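Local structure of putative D-lactate dehydrogenase (Chlamydomonas reinhardtii, 4ZGS) at residues K56-T61 against T350-I355; V64-P67 against D71-Q74. The protein acts as a chloroplast pyruvate reductase, probably an NAD-dependent D-lactate dehydrogenase of the D-isomer specific 2-hydroxyacid dehydrogenase family. One frame throughout, in Å; residues are numbered along the deposited sequence.

Contact 1: K56-T61 against T350-I355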
ATOM      1  N   LYS A  56      35.825  -3.407  16.518  1.00 65.79           N
ATOM      2  CA  LYS A  56      36.875  -2.514  17.010  1.00 69.70           C
ATOM      3  C   LYS A  56      37.416  -2.939  18.377  1.00 69.82           C
ATOM      4  O   LYS A  56      38.542  -2.593  18.732  1.00 74.18           O
ATOM      5  CB  LYS A  56      36.396  -1.060  17.062  1.00 72.17           C
ATOM      6  CG  LYS A  56      36.328  -0.405  15.689  1.00 78.12           C
ATOM      7  CD  LYS A  56      35.818   1.031  15.759  1.00 85.83           C
ATOM      8  CE  LYS A  56      35.711   1.635  14.358  1.00 93.64           C
ATOM      9  NZ  LYS A  56      35.093   2.990  14.306  1.00 94.09           N
ATOM     10  N   VAL A  57      36.617  -3.689  19.128  1.00 63.18           N
ATOM     11  CA  VAL A  57      36.984  -4.144  20.465  1.00 62.33           C
ATOM     12  C   VAL A  57      37.357  -5.609  20.466  1.00 65.85           C
ATOM     13  O   VAL A  57      38.449  -5.967  20.892  1.00 73.34           O
ATOM     14  CB  VAL A  57      35.880  -3.891  21.492  1.00 59.97           C
ATOM     15  CG1 VAL A  57      36.225  -4.529  22.811  1.00 60.74           C
ATOM     16  CG2 VAL A  57      35.683  -2.401  21.668  1.00 59.60           C
ATOM     17  N   PHE A  58      36.444  -6.470  20.046  1.00 64.24           N
ATOM     18  CA  PHE A  58      36.726  -7.901  20.057  1.00 59.42           C
ATOM     19  C   PHE A  58      37.314  -8.336  18.719  1.00 57.80           C
ATOM     20  O   PHE A  58      36.834  -7.950  17.658  1.00 66.85           O
ATOM     21  CB  PHE A  58      35.463  -8.689  20.394  1.00 56.34           C
ATOM     22  CG  PHE A  58      34.767  -8.190  21.620  1.00 54.31           C
ATOM     23  CD1 PHE A  58      35.307  -8.409  22.875  1.00 59.42           C
ATOM     24  CD2 PHE A  58      33.621  -7.435  21.517  1.00 51.63           C
ATOM     25  CE1 PHE A  58      34.673  -7.922  24.017  1.00 55.22           C
ATOM     26  CE2 PHE A  58      32.992  -6.940  22.646  1.00 49.30           C
ATOM     27  CZ  PHE A  58      33.504  -7.188  23.889  1.00 47.14           C
ATOM     28  N   THR A  59      38.396  -9.098  18.789  1.00 56.46           N
ATOM     29  CA  THR A  59      39.134  -9.539  17.617  1.00 65.43           C
ATOM     30  C   THR A  59      38.346 -10.543  16.746  1.00 65.80           C
ATOM     31  O   THR A  59      38.442 -10.517  15.521  1.00 62.48           O
ATOM     32  CB  THR A  59      40.464 -10.182  18.048  1.00 77.34           C
ATOM     33  OG1 THR A  59      41.388 -10.203  16.950  1.00 81.60           O
ATOM     34  CG2 THR A  59      40.220 -11.594  18.537  1.00 82.32           C
ATOM     35  N   ASP A  60      37.635 -11.462  17.400  1.00 81.75           N
ATOM     36  CA  ASP A  60      36.815 -12.482  16.745  1.00 78.94           C
ATOM     37  C   ASP A  60      35.397 -12.295  17.209  1.00 81.01           C
ATOM     38  O   ASP A  60      35.101 -12.442  18.397  1.00 79.61           O
ATOM     39  CB  ASP A  60      37.257 -13.911  17.078  1.00 84.79           C
ATOM     40  CG  ASP A  60      38.632 -14.251  16.531  1.00101.07           C
ATOM     41  OD1 ASP A  60      38.997 -13.694  15.472  1.00107.40           O
ATOM     42  OD2 ASP A  60      39.346 -15.075  17.159  1.00104.19           O
ATOM     43  N   THR A  61      34.526 -11.926  16.282  1.00 80.01           N
ATOM     44  CA  THR A  61      33.120 -11.758  16.586  1.00 76.19           C
ATOM     45  C   THR A  61      32.290 -12.399  15.476  1.00 76.12           C
ATOM     46  O   THR A  61      32.448 -12.070  14.301  1.00 82.50           O
ATOM     47  CB  THR A  61      32.756 -10.267  16.793  1.00 76.76           C
ATOM     48  OG1 THR A  61      33.455  -9.469  15.833  1.00 82.42           O
ATOM     49  CG2 THR A  61      33.190  -9.808  18.185  1.00 76.29           C
ATOM     50  N   THR A 350      26.800   0.169  26.150  1.00 44.10           N
ATOM     51  CA  THR A 350      26.540  -0.489  27.420  1.00 41.74           C
ATOM     52  C   THR A 350      26.811  -1.984  27.383  1.00 49.75           C
ATOM     53  O   THR A 350      27.312  -2.544  28.368  1.00 50.86           O
ATOM     54  CB  THR A 350      25.081  -0.299  27.880  1.00 45.92           C
ATOM     55  OG1 THR A 350      24.870   1.061  28.290  1.00 50.90           O
ATOM     56  CG2 THR A 350      24.773  -1.217  29.072  1.00 42.22           C
ATOM     57  N   THR A 351      26.514  -2.603  26.239  1.00 46.41           N
ATOM     58  CA  THR A 351      26.688  -4.036  26.008  1.00 39.75           C
ATOM     59  C   THR A 351      28.158  -4.380  25.903  1.00 49.89           C
ATOM     60  O   THR A 351      28.580  -5.444  26.352  1.00 53.93           O
ATOM     61  CB  THR A 351      25.967  -4.484  24.709  1.00 42.71           C
ATOM     62  OG1 THR A 351      24.554  -4.391  24.895  1.00 48.39           O
ATOM     63  CG2 THR A 351      26.308  -5.934  24.301  1.00 43.96           C
ATOM     64  N   ILE A 352      28.935  -3.488  25.289  1.00 50.75           N
ATOM     65  CA  ILE A 352      30.364  -3.725  25.082  1.00 45.84           C
ATOM     66  C   ILE A 352      31.065  -3.542  26.442  1.00 46.39           C
ATOM     67  O   ILE A 352      31.903  -4.362  26.836  1.00 48.72           O
ATOM     68  CB  ILE A 352      30.942  -2.774  24.007  1.00 42.83           C
ATOM     69  CG1 ILE A 352      30.392  -3.098  22.621  1.00 52.47           C
ATOM     70  CG2 ILE A 352      32.440  -2.819  23.975  1.00 46.86           C
ATOM     71  CD1 ILE A 352      30.860  -2.157  21.519  1.00 40.58           C
ATOM     72  N   GLN A 353      30.648  -2.512  27.179  1.00 49.18           N
ATOM     73  CA  GLN A 353      31.114  -2.242  28.543  1.00 59.91           C
ATOM     74  C   GLN A 353      30.680  -3.382  29.485  1.00 60.99           C
ATOM     75  O   GLN A 353      31.422  -3.771  30.375  1.00 67.30           O
ATOM     76  CB  GLN A 353      30.575  -0.889  29.027  1.00 66.62           C
ATOM     77  CG  GLN A 353      30.995  -0.465  30.438  1.00 78.50           C
ATOM     78  CD  GLN A 353      32.472  -0.063  30.589  1.00 88.96           C
ATOM     79  OE1 GLN A 353      32.967   0.842  29.906  1.00 93.62           O
ATOM     80  NE2 GLN A 353      33.170  -0.728  31.507  1.00 91.08           N
ATOM     81  N   ASN A 354      29.492  -3.939  29.265  1.00 60.00           N
ATOM     82  CA  ASN A 354      29.051  -5.107  30.030  1.00 62.34           C
ATOM     83  C   ASN A 354      29.999  -6.284  29.785  1.00 68.73           C
ATOM     84  O   ASN A 354      30.353  -6.996  30.721  1.00 68.44           O
ATOM     85  CB  ASN A 354      27.623  -5.545  29.659  1.00 61.69           C
ATOM     86  CG  ASN A 354      26.531  -4.766  30.402  1.00 63.27           C
ATOM     87  OD1 ASN A 354      26.786  -4.060  31.393  1.00 65.07           O
ATOM     88  ND2 ASN A 354      25.291  -4.925  29.934  1.00 58.36           N
ATOM     89  N   ILE A 355      30.372  -6.504  28.518  1.00 66.36           N
ATOM     90  CA  ILE A 355      31.319  -7.559  28.176  1.00 61.89           C
ATOM     91  C   ILE A 355      32.680  -7.302  28.824  1.00 63.77           C
ATOM     92  O   ILE A 355      33.262  -8.201  29.420  1.00 73.51           O
ATOM     93  CB  ILE A 355      31.591  -7.699  26.660  1.00 55.29           C
ATOM     94  CG1 ILE A 355      30.310  -7.798  25.806  1.00 59.37           C
ATOM     95  CG2 ILE A 355      32.601  -8.840  26.447  1.00 50.08           C
ATOM     96  CD1 ILE A 355      29.389  -8.942  26.130  1.00 62.63           C
TER
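Ile352 and Ile355, which meet Val57 and Phe58, sit on a helical turn whose shortest backbone hydrogen bond runs from Asn354 N to Thr350 O, 2.7 Å; the next, Ile355 N to Thr351 O, is 3.0 Å. Between the two segments nothing polar joins, and the contact is aliphatic and aromatic throughout. Val57 CG2 comes to 4.0 Å from Ile352 CG2, methyl against methyl. With CG1 anti to the backbone N (chi1 173°), Val57 keeps its other methyl on its own segment, 3.8 Å above the plane of the Phe58 ring and over its centre, covering one face. The far end of that ring is turned to the helix: Phe58 CZ lies 3.8 Å from Ile355 CG1, and Phe58 CE1 4.1 Å from Ile355 CB. The CG2 branch of Ile355 is modelled too near the ring, so that approach is doubtful in detail. Ile352 CG2 is more distant, 4.4 Å from Phe58 CE2. With an alanine at Phe58 the ring is gone, and Ile355 and the CG1 methyl of Val57 would probably face a gap where they now share a partner. Helix 26-33 adds Val32 against both Val57 and Phe58, while Ile352 also packs on Pro53 of helix 44-57. Ile355 reaches Leu105 and Ala107 on strand 105-108, so helix 341-359 lies against both that strand and the end of helix 44-57.

Contact 2: V64-P67 against D71-Q74; sequences VEPP and DTAQ
Pro66 and Pro67 face Thr72 across a short surface loop, with the CA atoms of Pro67 and Thr72 7.5 Å apart. The run begins at buried Val64, whose backbone is hydrogen-bonded to Cys39, at the end of strand 36-39, and to Thr42 just beyond it. Glu65 comes next and turns to other partners: it forms a salt bridge with Lys47 and packs on Pro66 of the second subunit, while Pro66 here packs on Glu65 of that subunit. Pro66 points its CB toward residues 71-74 and brings the CG of its ring to 4.4 Å from Thr72 CG2, a loose apolar touch. All of this belongs to the connection that leaves edge strand 60-63 and passes to strand 81-84, on the far side of strand 36-39, in a five-stranded parallel sheet of order 2-1-3-4-5, the flavodoxin-like arrangement of the catalytic domain in this family. Pro67 directs its CB away, and its share is made by the carbonyl: Thr72 OG1 donates to Pro67 O at 2.9 Å. The C=O...OG1 angle of 128° and a position in the carbonyl plane place the hydroxyl on a lone pair of Pro67 O. A chi1 of 54° puts OG1 between the backbone N and the carbonyl carbon of Thr72, while CG2, anti to that carbon, stays 3.8 Å from Pro67 O. The same hydroxyl is hydrogen-bonded to Asp69 N, so two backbone groups of residues 67-69 fix its rotation. Thr72 O, in turn, is hydrogen-bonded to Tyr40 OH.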
ATOM      1  N   VAL A  64      25.536 -14.288  13.578  1.00 51.47           N
ATOM      2  CA  VAL A  64      24.591 -15.252  13.005  1.00 49.73           C
ATOM      3  C   VAL A  64      23.218 -14.612  12.750  1.00 50.17           C
ATOM      4  O   VAL A  64      22.628 -14.002  13.654  1.00 45.20           O
ATOM      5  CB  VAL A  64      24.439 -16.526  13.897  1.00 58.11           C
ATOM      6  CG1 VAL A  64      25.805 -17.135  14.227  1.00 48.81           C
ATOM      7  CG2 VAL A  64      23.645 -16.234  15.161  1.00 60.35           C
ATOM      8  N   GLU A  65      22.727 -14.709  11.513  1.00 47.79           N
ATOM      9  CA  GLU A  65      21.463 -14.056  11.191  1.00 48.18           C
ATOM     10  C   GLU A  65      20.228 -14.699  11.822  1.00 55.07           C
ATOM     11  O   GLU A  65      19.439 -13.996  12.440  1.00 56.62           O
ATOM     12  CB  GLU A  65      21.300 -13.921   9.681  1.00 50.15           C
ATOM     13  CG  GLU A  65      22.539 -13.316   9.032  1.00 58.18           C
ATOM     14  CD  GLU A  65      22.352 -12.980   7.558  1.00 73.73           C
ATOM     15  OE1 GLU A  65      21.337 -13.404   6.957  1.00 80.88           O
ATOM     16  OE2 GLU A  65      23.216 -12.267   7.003  1.00 79.03           O
ATOM     17  N   PRO A  66      20.072 -16.029  11.729  1.00 57.64           N
ATOM     18  CA  PRO A  66      18.884 -16.572  12.398  1.00 55.46           C
ATOM     19  C   PRO A  66      18.914 -16.374  13.919  1.00 52.52           C
ATOM     20  O   PRO A  66      19.966 -16.142  14.490  1.00 51.11           O
ATOM     21  CB  PRO A  66      18.923 -18.070  12.040  1.00 54.08           C
ATOM     22  CG  PRO A  66      20.337 -18.356  11.660  1.00 52.95           C
ATOM     23  CD  PRO A  66      20.819 -17.073  11.004  1.00 59.63           C
ATOM     24  N   PRO A  67      17.738 -16.419  14.560  1.00 60.16           N
ATOM     25  CA  PRO A  67      17.656 -16.290  16.017  1.00 58.19           C
ATOM     26  C   PRO A  67      18.261 -17.504  16.673  1.00 64.90           C
ATOM     27  O   PRO A  67      18.726 -18.423  15.995  1.00 66.87           O
ATOM     28  CB  PRO A  67      16.155 -16.230  16.294  1.00 58.84           C
ATOM     29  CG  PRO A  67      15.528 -16.954  15.113  1.00 59.12           C
ATOM     30  CD  PRO A  67      16.411 -16.627  13.938  1.00 60.03           C
ATOM     31  N   ASP A  71      19.040 -25.929  17.997  1.00105.14           N
ATOM     32  CA  ASP A  71      19.857 -26.045  16.789  1.00 98.00           C
ATOM     33  C   ASP A  71      20.863 -24.935  16.439  1.00 89.18           C
ATOM     34  O   ASP A  71      21.916 -25.226  15.874  1.00 83.15           O
ATOM     35  CB  ASP A  71      18.910 -26.233  15.609  1.00 98.93           C
ATOM     36  CG  ASP A  71      18.178 -27.561  15.666  1.00106.74           C
ATOM     37  OD1 ASP A  71      18.657 -28.475  16.372  1.00107.99           O
ATOM     38  OD2 ASP A  71      17.120 -27.685  15.020  1.00111.98           O
ATOM     39  N   THR A  72      20.592 -23.680  16.782  1.00 88.10           N
ATOM     40  CA  THR A  72      21.570 -22.654  16.425  1.00 80.40           C
ATOM     41  C   THR A  72      22.486 -22.310  17.585  1.00 72.87           C
ATOM     42  O   THR A  72      23.375 -21.464  17.470  1.00 69.22           O
ATOM     43  CB  THR A  72      20.876 -21.377  15.938  1.00 79.61           C
ATOM     44  OG1 THR A  72      19.931 -20.938  16.919  1.00 80.70           O
ATOM     45  CG2 THR A  72      20.168 -21.644  14.607  1.00 77.55           C
ATOM     46  N   ALA A  73      22.348 -23.058  18.667  1.00 73.35           N
ATOM     47  CA  ALA A  73      23.171 -22.838  19.841  1.00 74.50           C
ATOM     48  C   ALA A  73      24.489 -23.551  19.620  1.00 65.85           C
ATOM     49  O   ALA A  73      25.535 -23.152  20.104  1.00 59.98           O
ATOM     50  CB  ALA A  73      22.482 -23.362  21.081  1.00 81.59           C
ATOM     51  N   GLN A  74      24.413 -24.599  18.828  1.00 70.64           N
ATOM     52  CA  GLN A  74      25.563 -25.395  18.481  1.00 77.44           C
ATOM     53  C   GLN A  74      26.544 -24.575  17.660  1.00 72.70           C
ATOM     54  O   GLN A  74      27.689 -24.988  17.432  1.00 76.59           O
ATOM     55  CB  GLN A  74      25.075 -26.632  17.738  1.00 83.58           C
ATOM     56  CG  GLN A  74      24.090 -27.408  18.615  1.00 93.95           C
ATOM     57  CD  GLN A  74      23.368 -28.524  17.887  1.00104.74           C
ATOM     58  OE1 GLN A  74      23.189 -28.478  16.668  1.00109.12           O
ATOM     59  NE2 GLN A  74      22.940 -29.534  18.636  1.00106.98           N
TER

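In the fold
From the N terminus the chain runs through helix 26-33 and strand 36-39 to helix 44-57, whose end opens the first segment of contact 1. Strand 60-63 follows, and directly beyond it 64-67 meets 71-74: contact 2 closes a loop of three intervening residues on the way to strand 81-84. The chain then completes the five-stranded sheet, builds the six-stranded NAD-binding domain and returns as helix 341-359, where 350-355 closes contact 1 over 288 residues. Contact 2 is therefore nested inside contact 1. Their centres lie about 19 Å apart, and beyond adjoining in the sequence the two do not touch: one ties the C-terminal helix back to the N-terminal part, the other folds a local turn.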